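Local coordinates for penicillin-binding protein 2B (PDB 2WAD), which cross-links peptides of adjacent glycan strands in the peripheral cell wall as a transpeptidase of the elongasome, and binds penicillin, at residues K304-K309 against N553-L559; I421-Y425 against Y442-A446; V448-L453 against F512-F517. One frame throughout, in Å; residues are numbered along the deposited sequence.

Contact 1 of 3, residues K304-K309 against N553-L559; sequences KGKNIK and NNDKGGL. Unlike the reference sequence in segment 304-309: K306 (reference Asn).
K304 reaches across N553 to the hairpin loop, and its ammonium hydrogen-bonds across the contact: NZ donates to the carbonyl O of G557 over 3.1 Å, tilted 25° from the carbonyl plane. With CG anti to the backbone N (chi1 -179°) and the chain extended beyond it, the lysine spans the gap in one straight run. The same NZ forms a salt bridge with E62, so the ammonium has both a carboxylate and a backbone carbonyl as partners.

Close packing fills the middle. The K304 chain crosses the N553 side chain at about a right angle. N553 OD1 and G305 O, two acceptors, lie too close to each other to bond, so the modelled orientation of the N553 amide is doubtful. The amide of N307 stands against that of N553, their planes 79° apart.

Apolar contacts follow along the strand: K309 CD meets L559 CD1 at 4.0 Å, and N307 CB meets L559 CD2 at 4.3 Å.

Within 553-559, N554 N donates to G558 O (3.1 Å) and G557 N to N554 O (3.1 Å), while N554 OD1 accepts G558 N at 2.8 Å from above its carbonyl plane. A type I turn from N554 to G557, with G557 at positive phi, is typical of the G1-bulge beta hairpin. Here the hairpin links strands 547-553 and 559-565, in a mixed sheet that also contains strands 63-64 and 307-310.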
ATOM      1  N   LYS A 304       9.086  19.103 -14.223  1.00 43.07           N
ATOM      2  CA  LYS A 304       9.089  17.764 -13.669  1.00 41.95           C
ATOM      3  C   LYS A 304       8.418  17.737 -12.292  1.00 40.77           C
ATOM      4  O   LYS A 304       8.634  18.621 -11.459  1.00 39.19           O
ATOM      5  CB  LYS A 304      10.537  17.262 -13.580  1.00 41.63           C
ATOM      6  CG  LYS A 304      10.698  15.849 -13.038  1.00 39.15           C
ATOM      7  CD  LYS A 304      12.103  15.333 -13.319  1.00 38.36           C
ATOM      8  CE  LYS A 304      12.296  13.932 -12.753  1.00 45.29           C
ATOM      9  NZ  LYS A 304      13.264  13.153 -13.558  1.00 43.30           N
ATOM     10  N   GLY A 305       7.575  16.736 -12.068  1.00 38.10           N
ATOM     11  CA  GLY A 305       7.037  16.516 -10.731  1.00 37.28           C
ATOM     12  C   GLY A 305       8.122  16.423  -9.670  1.00 37.27           C
ATOM     13  O   GLY A 305       9.315  16.320  -9.998  1.00 34.89           O
ATOM     14  N   LYS A 306       7.711  16.493  -8.403  1.00 34.46           N
ATOM     15  CA  LYS A 306       8.670  16.408  -7.310  1.00 35.72           C
ATOM     16  C   LYS A 306       8.915  14.939  -7.005  1.00 36.58           C
ATOM     17  O   LYS A 306       8.212  14.072  -7.532  1.00 35.65           O
ATOM     18  CB  LYS A 306       8.217  17.164  -6.055  1.00 34.80           C
ATOM     19  CG  LYS A 306       7.982  18.681  -6.237  1.00 39.26           C
ATOM     20  CD  LYS A 306       9.019  19.321  -7.155  1.00 36.88           C
ATOM     21  CE  LYS A 306       8.669  20.750  -7.536  1.00 42.20           C
ATOM     22  NZ  LYS A 306       9.594  21.294  -8.584  1.00 43.11           N
ATOM     23  N   ASN A 307       9.921  14.677  -6.175  1.00 35.58           N
ATOM     24  CA  ASN A 307      10.363  13.319  -5.885  1.00 35.11           C
ATOM     25  C   ASN A 307      10.037  12.998  -4.435  1.00 35.52           C
ATOM     26  O   ASN A 307       9.977  13.910  -3.604  1.00 34.23           O
ATOM     27  CB  ASN A 307      11.877  13.178  -6.119  1.00 34.71           C
ATOM     28  CG  ASN A 307      12.316  13.724  -7.470  1.00 35.14           C
ATOM     29  OD1 ASN A 307      12.960  14.769  -7.539  1.00 39.97           O
ATOM     30  ND2 ASN A 307      11.967  13.023  -8.546  1.00 23.79           N
ATOM     31  N   ILE A 308       9.810  11.717  -4.144  1.00 33.62           N
ATOM     32  CA  ILE A 308       9.708  11.260  -2.769  1.00 36.08           C
ATOM     33  C   ILE A 308      10.888  10.335  -2.488  1.00 36.75           C
ATOM     34  O   ILE A 308      11.290   9.558  -3.361  1.00 36.76           O
ATOM     35  CB  ILE A 308       8.382  10.505  -2.494  1.00 34.41           C
ATOM     36  CG1 ILE A 308       8.195   9.365  -3.495  1.00 31.77           C
ATOM     37  CG2 ILE A 308       7.201  11.471  -2.568  1.00 38.82           C
ATOM     38  CD1 ILE A 308       7.057   8.395  -3.180  1.00 37.06           C
ATOM     39  N   LYS A 309      11.429  10.445  -1.276  1.00 37.92           N
ATOM     40  CA  LYS A 309      12.459   9.545  -0.767  1.00 37.85           C
ATOM     41  C   LYS A 309      11.864   8.689   0.347  1.00 38.08           C
ATOM     42  O   LYS A 309      11.297   9.204   1.311  1.00 37.06           O
ATOM     43  CB  LYS A 309      13.663  10.352  -0.269  1.00 38.50           C
ATOM     44  CG  LYS A 309      14.800   9.537   0.361  1.00 38.17           C
ATOM     45  CD  LYS A 309      16.126  10.327   0.400  1.00 46.26           C
ATOM     46  CE  LYS A 309      16.336  11.054   1.731  1.00 49.62           C
ATOM     47  NZ  LYS A 309      17.765  11.347   2.071  1.00 44.49           N
ATOM     48  N   ASN A 553      13.838  18.545  -7.731  1.00 47.32           N
ATOM     49  CA  ASN A 553      14.748  18.070  -8.769  1.00 49.09           C
ATOM     50  C   ASN A 553      16.000  18.929  -8.833  1.00 50.05           C
ATOM     51  O   ASN A 553      15.930  20.141  -8.638  1.00 52.21           O
ATOM     52  CB  ASN A 553      14.060  18.081 -10.134  1.00 47.65           C
ATOM     53  CG  ASN A 553      13.014  16.995 -10.258  1.00 45.39           C
ATOM     54  OD1 ASN A 553      11.852  17.260 -10.565  1.00 45.31           O
ATOM     55  ND2 ASN A 553      13.419  15.762 -10.010  1.00 40.73           N
ATOM     56  N   ASN A 554      17.141  18.301  -9.095  1.00 52.10           N
ATOM     57  CA  ASN A 554      18.397  19.029  -9.278  1.00 52.89           C
ATOM     58  C   ASN A 554      18.592  19.418 -10.736  1.00 54.06           C
ATOM     59  O   ASN A 554      17.698  19.194 -11.551  1.00 54.15           O
ATOM     60  CB  ASN A 554      19.598  18.252  -8.706  1.00 51.53           C
ATOM     61  CG  ASN A 554      19.863  16.924  -9.414  1.00 48.11           C
ATOM     62  OD1 ASN A 554      19.427  16.682 -10.540  1.00 44.02           O
ATOM     63  ND2 ASN A 554      20.613  16.057  -8.745  1.00 44.65           N
ATOM     64  N   ASP A 555      19.744  20.011 -11.051  1.00 57.01           N
ATOM     65  CA  ASP A 555      20.109  20.387 -12.418  1.00 59.03           C
ATOM     66  C   ASP A 555      19.786  19.322 -13.451  1.00 58.80           C
ATOM     67  O   ASP A 555      19.117  19.587 -14.446  1.00 58.72           O
ATOM     68  CB  ASP A 555      21.620  20.606 -12.514  1.00 61.78           C
ATOM     69  CG  ASP A 555      22.044  21.980 -12.051  1.00 65.12           C
ATOM     70  OD1 ASP A 555      21.385  22.967 -12.446  1.00 64.54           O
ATOM     71  OD2 ASP A 555      23.042  22.056 -11.299  1.00 69.18           O
ATOM     72  N   LYS A 556      20.320  18.130 -13.210  1.00 58.57           N
ATOM     73  CA  LYS A 556      20.247  17.009 -14.137  1.00 58.92           C
ATOM     74  C   LYS A 556      18.879  16.313 -14.134  1.00 57.79           C
ATOM     75  O   LYS A 556      18.578  15.518 -15.028  1.00 56.80           O
ATOM     76  CB  LYS A 556      21.369  16.029 -13.787  1.00 59.96           C
ATOM     77  CG  LYS A 556      21.529  14.822 -14.705  1.00 66.22           C
ATOM     78  CD  LYS A 556      22.646  13.891 -14.215  1.00 70.01           C
ATOM     79  CE  LYS A 556      22.547  13.582 -12.719  1.00 69.11           C
ATOM     80  NZ  LYS A 556      21.405  12.698 -12.320  1.00 68.63           N
ATOM     81  N   GLY A 557      18.052  16.609 -13.133  1.00 56.92           N
ATOM     82  CA  GLY A 557      16.737  15.977 -13.006  1.00 56.41           C
ATOM     83  C   GLY A 557      16.630  14.866 -11.975  1.00 55.69           C
ATOM     84  O   GLY A 557      15.565  14.266 -11.824  1.00 56.65           O
ATOM     85  N   GLY A 558      17.716  14.591 -11.258  1.00 54.63           N
ATOM     86  CA  GLY A 558      17.707  13.572 -10.209  1.00 54.42           C
ATOM     87  C   GLY A 558      17.346  14.101  -8.829  1.00 53.72           C
ATOM     88  O   GLY A 558      16.944  15.254  -8.685  1.00 54.74           O
ATOM     89  N   LEU A 559      17.485  13.262  -7.806  1.00 53.18           N
ATOM     90  CA  LEU A 559      17.107  13.630  -6.442  1.00 52.12           C
ATOM     91  C   LEU A 559      17.799  14.941  -6.096  1.00 51.21           C
ATOM     92  O   LEU A 559      19.022  14.999  -6.076  1.00 52.29           O
ATOM     93  CB  LEU A 559      17.568  12.555  -5.451  1.00 49.86           C
ATOM     94  CG  LEU A 559      16.707  12.095  -4.267  1.00 51.34           C
ATOM     95  CD1 LEU A 559      17.576  11.783  -3.039  1.00 33.90           C
ATOM     96  CD2 LEU A 559      15.523  13.009  -3.940  1.00 41.38           C
TER

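Contact 2 of 3, residues I421-Y425 against Y442-A446; sequences IYSWY and YSSNA. Unlike the reference sequence in segment 421-425: Y422 (reference Asn). Unlike the reference sequence in segment 442-446: A446 (reference Thr).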
ATOM      1  N   ILE A 421      -9.437 -24.012  30.720  1.00 47.21           N
ATOM      2  CA  ILE A 421      -8.385 -23.262  30.033  1.00 45.95           C
ATOM      3  C   ILE A 421      -7.078 -23.325  30.818  1.00 44.13           C
ATOM      4  O   ILE A 421      -7.061 -23.002  32.019  1.00 41.09           O
ATOM      5  CB  ILE A 421      -8.782 -21.766  29.842  1.00 46.44           C
ATOM      6  CG1 ILE A 421      -9.956 -21.622  28.867  1.00 46.30           C
ATOM      7  CG2 ILE A 421      -7.613 -20.955  29.354  1.00 41.30           C
ATOM      8  CD1 ILE A 421     -10.871 -20.450  29.241  1.00 43.93           C
ATOM      9  N   TYR A 422      -5.999 -23.693  30.123  1.00 43.52           N
ATOM     10  CA  TYR A 422      -4.649 -23.799  30.706  1.00 42.23           C
ATOM     11  C   TYR A 422      -3.665 -22.917  29.947  1.00 42.37           C
ATOM     12  O   TYR A 422      -3.975 -22.419  28.856  1.00 39.59           O
ATOM     13  CB  TYR A 422      -4.122 -25.241  30.620  1.00 45.16           C
ATOM     14  CG  TYR A 422      -4.936 -26.255  31.384  1.00 46.37           C
ATOM     15  CD1 TYR A 422      -4.696 -26.494  32.725  1.00 48.23           C
ATOM     16  CD2 TYR A 422      -5.962 -26.954  30.766  1.00 54.26           C
ATOM     17  CE1 TYR A 422      -5.448 -27.407  33.434  1.00 54.01           C
ATOM     18  CE2 TYR A 422      -6.723 -27.869  31.471  1.00 53.23           C
ATOM     19  CZ  TYR A 422      -6.459 -28.100  32.804  1.00 57.40           C
ATOM     20  OH  TYR A 422      -7.213 -29.022  33.518  1.00 60.68           O
ATOM     21  N   SER A 423      -2.470 -22.760  30.514  1.00 42.24           N
ATOM     22  CA  SER A 423      -1.380 -22.076  29.832  1.00 42.21           C
ATOM     23  C   SER A 423      -0.468 -23.147  29.234  1.00 41.45           C
ATOM     24  O   SER A 423      -0.750 -24.334  29.376  1.00 42.54           O
ATOM     25  CB  SER A 423      -0.610 -21.196  30.820  1.00 41.92           C
ATOM     26  OG  SER A 423      -1.412 -20.095  31.221  1.00 41.88           O
ATOM     27  N   TRP A 424       0.612 -22.744  28.579  1.00 38.13           N
ATOM     28  CA  TRP A 424       1.525 -23.696  27.947  1.00 40.23           C
ATOM     29  C   TRP A 424       2.121 -24.681  28.961  1.00 39.88           C
ATOM     30  O   TRP A 424       2.427 -25.810  28.616  1.00 42.26           O
ATOM     31  CB  TRP A 424       2.633 -22.960  27.183  1.00 38.97           C
ATOM     32  CG  TRP A 424       3.597 -22.165  28.033  1.00 40.01           C
ATOM     33  CD1 TRP A 424       3.504 -20.834  28.369  1.00 37.66           C
ATOM     34  CD2 TRP A 424       4.829 -22.632  28.601  1.00 41.59           C
ATOM     35  NE1 TRP A 424       4.607 -20.449  29.099  1.00 38.48           N
ATOM     36  CE2 TRP A 424       5.426 -21.539  29.270  1.00 39.62           C
ATOM     37  CE3 TRP A 424       5.484 -23.869  28.616  1.00 47.91           C
ATOM     38  CZ2 TRP A 424       6.646 -21.650  29.937  1.00 43.52           C
ATOM     39  CZ3 TRP A 424       6.708 -23.969  29.287  1.00 43.74           C
ATOM     40  CH2 TRP A 424       7.271 -22.865  29.933  1.00 41.56           C
ATOM     41  N   TYR A 425       2.238 -24.261  30.215  1.00 41.54           N
ATOM     42  CA  TYR A 425       2.807 -25.095  31.272  1.00 44.47           C
ATOM     43  C   TYR A 425       1.819 -25.982  32.056  1.00 45.33           C
ATOM     44  O   TYR A 425       2.220 -26.685  32.976  1.00 42.14           O
ATOM     45  CB  TYR A 425       3.587 -24.198  32.239  1.00 45.69           C
ATOM     46  CG  TYR A 425       2.946 -22.866  32.590  1.00 45.51           C
ATOM     47  CD1 TYR A 425       3.358 -21.689  31.963  1.00 46.43           C
ATOM     48  CD2 TYR A 425       1.966 -22.775  33.573  1.00 46.32           C
ATOM     49  CE1 TYR A 425       2.805 -20.460  32.284  1.00 40.32           C
ATOM     50  CE2 TYR A 425       1.399 -21.549  33.913  1.00 43.69           C
ATOM     51  CZ  TYR A 425       1.830 -20.393  33.276  1.00 53.24           C
ATOM     52  OH  TYR A 425       1.282 -19.170  33.623  1.00 43.63           O
ATOM     53  N   TYR A 442       5.666 -15.081  31.794  1.00 38.09           N
ATOM     54  CA  TYR A 442       5.293 -16.485  31.621  1.00 37.25           C
ATOM     55  C   TYR A 442       4.250 -16.768  30.547  1.00 37.51           C
ATOM     56  O   TYR A 442       4.004 -17.927  30.184  1.00 36.38           O
ATOM     57  CB  TYR A 442       4.758 -17.066  32.928  1.00 38.38           C
ATOM     58  CG  TYR A 442       5.577 -16.801  34.161  1.00 39.14           C
ATOM     59  CD1 TYR A 442       6.940 -16.526  34.087  1.00 43.58           C
ATOM     60  CD2 TYR A 442       4.983 -16.843  35.419  1.00 43.31           C
ATOM     61  CE1 TYR A 442       7.682 -16.274  35.243  1.00 42.19           C
ATOM     62  CE2 TYR A 442       5.718 -16.607  36.570  1.00 38.92           C
ATOM     63  CZ  TYR A 442       7.059 -16.313  36.483  1.00 46.21           C
ATOM     64  OH  TYR A 442       7.757 -16.068  37.656  1.00 46.10           O
ATOM     65  N   SER A 443       3.645 -15.704  30.030  1.00 35.64           N
ATOM     66  CA  SER A 443       2.557 -15.829  29.068  1.00 36.96           C
ATOM     67  C   SER A 443       1.367 -16.554  29.678  1.00 36.43           C
ATOM     68  O   SER A 443       0.833 -17.492  29.096  1.00 36.90           O
ATOM     69  CB  SER A 443       3.009 -16.491  27.758  1.00 37.32           C
ATOM     70  OG  SER A 443       2.163 -16.119  26.664  1.00 35.50           O
ATOM     71  N   SER A 444       0.968 -16.111  30.862  1.00 35.74           N
ATOM     72  CA  SER A 444      -0.141 -16.736  31.570  1.00 37.46           C
ATOM     73  C   SER A 444      -1.474 -16.458  30.886  1.00 37.20           C
ATOM     74  O   SER A 444      -1.870 -15.294  30.734  1.00 37.51           O
ATOM     75  CB  SER A 444      -0.197 -16.184  32.998  1.00 35.06           C
ATOM     76  OG  SER A 444      -1.441 -16.498  33.586  1.00 37.13           O
ATOM     77  N   ASN A 445      -2.180 -17.512  30.492  1.00 35.65           N
ATOM     78  CA  ASN A 445      -3.578 -17.338  30.092  1.00 36.69           C
ATOM     79  C   ASN A 445      -4.518 -17.054  31.277  1.00 36.51           C
ATOM     80  O   ASN A 445      -5.520 -16.364  31.103  1.00 37.42           O
ATOM     81  CB  ASN A 445      -4.104 -18.546  29.311  1.00 36.02           C
ATOM     82  CG  ASN A 445      -3.609 -18.604  27.870  1.00 40.85           C
ATOM     83  OD1 ASN A 445      -3.197 -17.605  27.265  1.00 35.00           O
ATOM     84  ND2 ASN A 445      -3.692 -19.796  27.291  1.00 37.77           N
ATOM     85  N   ALA A 446      -4.217 -17.576  32.466  1.00 34.29           N
ATOM     86  CA  ALA A 446      -5.099 -17.387  33.627  1.00 37.66           C
ATOM     87  C   ALA A 446      -5.269 -15.910  33.952  1.00 35.69           C
ATOM     88  O   ALA A 446      -6.361 -15.473  34.342  1.00 32.84           O
ATOM     89  CB  ALA A 446      -4.586 -18.114  34.862  1.00 32.94           C
TER
HETATM   90  O   HOH W   1      -0.109 -19.992  27.412  1.00 48.96           O
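S423, W424 and N445 carry three direct hydrogen bonds between the loop and the turn into helix 445-455. N445 N donates to S423 OG over 2.8 Å. The N445 amide returns a second bond, ND2 to Y422 O at 3.1 Å, nearly in its own plane and fairly straight (158°). W424 NE1 gives its N-H to Y442 O at 2.8 Å, the acceptor near the indole plane; CG between the backbone N and carbonyl carbon (chi1 66°) swings the ring to that oxygen. A water adds a bridge, accepting from W424 N and donating to S443 O.

Van der Waals contacts lie beside these bonds. Y425 puts CE1 4.0 Å from Y442 CB and its OH 3.4 Å from S444 CB, and that hydroxyl is hydrogen-bonded to D410.

S443, at positive phi, ends helix 436-442 in a Schellman motif; S444 OG caps Y447 N of the next helix and is also hydrogen-bonded to D410. S443 OG is hydrogen-bonded to S386 OG, of the inferred acyl-ester nucleophile, and to K615 NZ, while N445 OD1 accepts from K389. S443-S444-N445 thus fits the SxN motif of penicillin-binding transpeptidases, with loop 421-425 gripping its backbone and its asparagine.

Contact 3 of 3, residues V448-L453 against F512-F517; sequences VVQTAL and FITNAF. Unlike the reference sequence in segment 448-453: V448 (reference Met). Unlike the reference sequence in segment 512-517: F512 (reference Tyr).
A452 presses its methyl between F512 and A516 where helices 445-455 and 509-515 meet. Its CB is 3.7 Å from F512 CZ and 3.9 Å from A516 CB; with two alanines facing each other, the backbones approach closely. F512 comes edge-on: CG anti to the backbone N (chi1 166°) extends the ring toward A452, so that its far edge meets A452 O in the ring plane, 3.4 Å from CZ. The ring also touches L471, A474 and M475 of helix 471-484, bringing a third helix to the junction.

V449 CG2 does most of the touching for its residue, 4.0 Å from I513 CG2 and 3.7 Å from F517 CD1; CG1 adds a contact to the same isoleucine methyl. V449 crosses I513 at about a right angle but lies side by side with F517, pointing the same way. V448 crosses F517 at about a right angle, CG2 to CB at 3.9 Å, and also meets A516 O, which accepts a hydrogen bond from T392 OG1.

No hydrogen bond joins the two segments. Apolar packing of helix 445-455 on helix 509-515 and the loop residue F517 that follows it belongs to the helical part of the penicillin-binding transpeptidase fold, here beside the catalytic cleft: F517 touches K389, probably the lysine of the SxxK motif that begins at S386.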
ATOM      1  N   VAL A 448      -5.098 -13.190  31.979  1.00 36.24           N
ATOM      2  CA  VAL A 448      -5.825 -12.399  31.002  1.00 35.82           C
ATOM      3  C   VAL A 448      -7.278 -12.844  30.855  1.00 35.08           C
ATOM      4  O   VAL A 448      -8.125 -12.046  30.485  1.00 33.84           O
ATOM      5  CB  VAL A 448      -5.164 -12.365  29.598  1.00 35.66           C
ATOM      6  CG1 VAL A 448      -3.899 -11.495  29.603  1.00 35.46           C
ATOM      7  CG2 VAL A 448      -4.901 -13.765  29.058  1.00 28.69           C
ATOM      8  N   VAL A 449      -7.548 -14.121  31.096  1.00 32.93           N
ATOM      9  CA  VAL A 449      -8.904 -14.639  31.100  1.00 35.62           C
ATOM     10  C   VAL A 449      -9.685 -14.126  32.327  1.00 36.76           C
ATOM     11  O   VAL A 449     -10.841 -13.718  32.214  1.00 39.49           O
ATOM     12  CB  VAL A 449      -8.917 -16.181  31.021  1.00 36.97           C
ATOM     13  CG1 VAL A 449     -10.313 -16.703  31.283  1.00 41.24           C
ATOM     14  CG2 VAL A 449      -8.484 -16.644  29.631  1.00 31.78           C
ATOM     15  N   GLN A 450      -9.057 -14.124  33.493  1.00 34.72           N
ATOM     16  CA  GLN A 450      -9.637 -13.488  34.676  1.00 36.65           C
ATOM     17  C   GLN A 450      -9.827 -11.985  34.485  1.00 36.09           C
ATOM     18  O   GLN A 450     -10.866 -11.456  34.819  1.00 36.74           O
ATOM     19  CB  GLN A 450      -8.793 -13.782  35.926  1.00 35.68           C
ATOM     20  CG  GLN A 450      -8.971 -15.195  36.454  1.00 37.97           C
ATOM     21  CD  GLN A 450      -8.060 -15.521  37.633  1.00 44.38           C
ATOM     22  OE1 GLN A 450      -8.526 -15.615  38.771  1.00 48.30           O
ATOM     23  NE2 GLN A 450      -6.768 -15.736  37.366  1.00 37.03           N
ATOM     24  N   THR A 451      -8.851 -11.296  33.905  1.00 38.20           N
ATOM     25  CA  THR A 451      -9.035  -9.901  33.526  1.00 36.82           C
ATOM     26  C   THR A 451     -10.233  -9.662  32.620  1.00 38.81           C
ATOM     27  O   THR A 451     -11.031  -8.771  32.921  1.00 36.32           O
ATOM     28  CB  THR A 451      -7.791  -9.292  32.855  1.00 37.18           C
ATOM     29  OG1 THR A 451      -6.682  -9.344  33.758  1.00 35.00           O
ATOM     30  CG2 THR A 451      -8.040  -7.840  32.480  1.00 32.44           C
ATOM     31  N   ALA A 452     -10.355 -10.419  31.523  1.00 38.68           N
ATOM     32  CA  ALA A 452     -11.524 -10.283  30.635  1.00 39.97           C
ATOM     33  C   ALA A 452     -12.863 -10.543  31.341  1.00 40.60           C
ATOM     34  O   ALA A 452     -13.819  -9.790  31.173  1.00 41.53           O
ATOM     35  CB  ALA A 452     -11.415 -11.204  29.400  1.00 39.31           C
ATOM     36  N   LEU A 453     -12.975 -11.638  32.084  1.00 40.67           N
ATOM     37  CA  LEU A 453     -14.208 -11.862  32.842  1.00 42.46           C
ATOM     38  C   LEU A 453     -14.552 -10.609  33.668  1.00 43.15           C
ATOM     39  O   LEU A 453     -15.711 -10.242  33.800  1.00 41.84           O
ATOM     40  CB  LEU A 453     -14.071 -13.092  33.743  1.00 44.07           C
ATOM     41  CG  LEU A 453     -15.315 -13.498  34.538  1.00 48.91           C
ATOM     42  CD1 LEU A 453     -16.377 -14.060  33.610  1.00 44.28           C
ATOM     43  CD2 LEU A 453     -14.971 -14.498  35.623  1.00 48.54           C
ATOM     44  N   PHE A 512     -15.110 -14.190  22.948  1.00 36.91           N
ATOM     45  CA  PHE A 512     -14.641 -13.076  23.761  1.00 35.16           C
ATOM     46  C   PHE A 512     -13.443 -13.510  24.598  1.00 37.00           C
ATOM     47  O   PHE A 512     -12.405 -12.852  24.582  1.00 37.49           O
ATOM     48  CB  PHE A 512     -15.790 -12.583  24.664  1.00 32.64           C
ATOM     49  CG  PHE A 512     -15.360 -11.670  25.795  1.00 35.90           C
ATOM     50  CD1 PHE A 512     -14.860 -10.400  25.550  1.00 33.69           C
ATOM     51  CD2 PHE A 512     -15.469 -12.087  27.113  1.00 34.26           C
ATOM     52  CE1 PHE A 512     -14.489  -9.561  26.592  1.00 37.18           C
ATOM     53  CE2 PHE A 512     -15.097 -11.259  28.154  1.00 34.04           C
ATOM     54  CZ  PHE A 512     -14.593 -10.001  27.910  1.00 33.54           C
ATOM     55  N   ILE A 513     -13.597 -14.615  25.329  1.00 37.02           N
ATOM     56  CA  ILE A 513     -12.532 -15.194  26.135  1.00 36.40           C
ATOM     57  C   ILE A 513     -11.274 -15.492  25.298  1.00 37.83           C
ATOM     58  O   ILE A 513     -10.187 -15.056  25.675  1.00 37.32           O
ATOM     59  CB  ILE A 513     -13.018 -16.453  26.872  1.00 35.87           C
ATOM     60  CG1 ILE A 513     -14.042 -16.079  27.957  1.00 35.81           C
ATOM     61  CG2 ILE A 513     -11.840 -17.197  27.492  1.00 40.52           C
ATOM     62  CD1 ILE A 513     -13.549 -14.998  28.971  1.00 30.53           C
ATOM     63  N   THR A 514     -11.401 -16.196  24.173  1.00 37.73           N
ATOM     64  CA  THR A 514     -10.232 -16.470  23.333  1.00 37.92           C
ATOM     65  C   THR A 514      -9.614 -15.200  22.741  1.00 38.79           C
ATOM     66  O   THR A 514      -8.403 -15.167  22.496  1.00 37.38           O
ATOM     67  CB  THR A 514     -10.499 -17.469  22.177  1.00 38.19           C
ATOM     68  OG1 THR A 514     -11.627 -17.032  21.401  1.00 41.98           O
ATOM     69  CG2 THR A 514     -10.742 -18.908  22.724  1.00 38.07           C
ATOM     70  N   ASN A 515     -10.432 -14.184  22.462  1.00 36.60           N
ATOM     71  CA  ASN A 515      -9.893 -12.921  21.932  1.00 36.98           C
ATOM     72  C   ASN A 515      -8.890 -12.343  22.912  1.00 33.21           C
ATOM     73  O   ASN A 515      -7.896 -11.748  22.510  1.00 34.65           O
ATOM     74  CB  ASN A 515     -11.024 -11.921  21.620  1.00 34.01           C
ATOM     75  CG  ASN A 515     -10.684 -10.981  20.475  1.00 37.58           C
ATOM     76  OD1 ASN A 515      -9.897 -11.307  19.585  1.00 31.37           O
ATOM     77  ND2 ASN A 515     -11.326  -9.813  20.467  1.00 35.75           N
ATOM     78  N   ALA A 516      -9.134 -12.578  24.201  1.00 36.96           N
ATOM     79  CA  ALA A 516      -8.297 -12.059  25.287  1.00 37.08           C
ATOM     80  C   ALA A 516      -6.857 -12.581  25.299  1.00 38.57           C
ATOM     81  O   ALA A 516      -5.952 -11.943  25.858  1.00 35.50           O
ATOM     82  CB  ALA A 516      -8.957 -12.308  26.645  1.00 36.68           C
ATOM     83  N   PHE A 517      -6.642 -13.751  24.703  1.00 37.54           N
ATOM     84  CA  PHE A 517      -5.282 -14.253  24.578  1.00 35.95           C
ATOM     85  C   PHE A 517      -4.928 -14.474  23.106  1.00 36.44           C
ATOM     86  O   PHE A 517      -4.053 -15.266  22.762  1.00 38.44           O
ATOM     87  CB  PHE A 517      -5.015 -15.467  25.510  1.00 36.93           C
ATOM     88  CG  PHE A 517      -5.974 -16.639  25.345  1.00 31.75           C
ATOM     89  CD1 PHE A 517      -7.079 -16.773  26.183  1.00 30.70           C
ATOM     90  CD2 PHE A 517      -5.734 -17.643  24.418  1.00 35.67           C
ATOM     91  CE1 PHE A 517      -7.959 -17.847  26.081  1.00 34.24           C
ATOM     92  CE2 PHE A 517      -6.615 -18.746  24.288  1.00 32.79           C
ATOM     93  CZ  PHE A 517      -7.742 -18.842  25.119  1.00 33.72           C
TER

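How the contacts relate
Contacts 2 and 3 form one neighbourhood, their centres about 12 Å apart. Helix 445-455 serves both, its first turn in contact 2 and its middle in contact 3. They touch directly where N445 OD1 packs 3.3 Å from F517 CB and where I421 CD1 lies 3.8 Å from I513 CG2. Both border the active site: relative to the side chain of S386, that of S443 is about 3 Å away and that of F517 about 5 Å. Contact 1 lies on the other side of the chain's centre, its nearest atoms about 37 Å from contact 2 and 35 Å from contact 3, yet its two segments flank both in sequence.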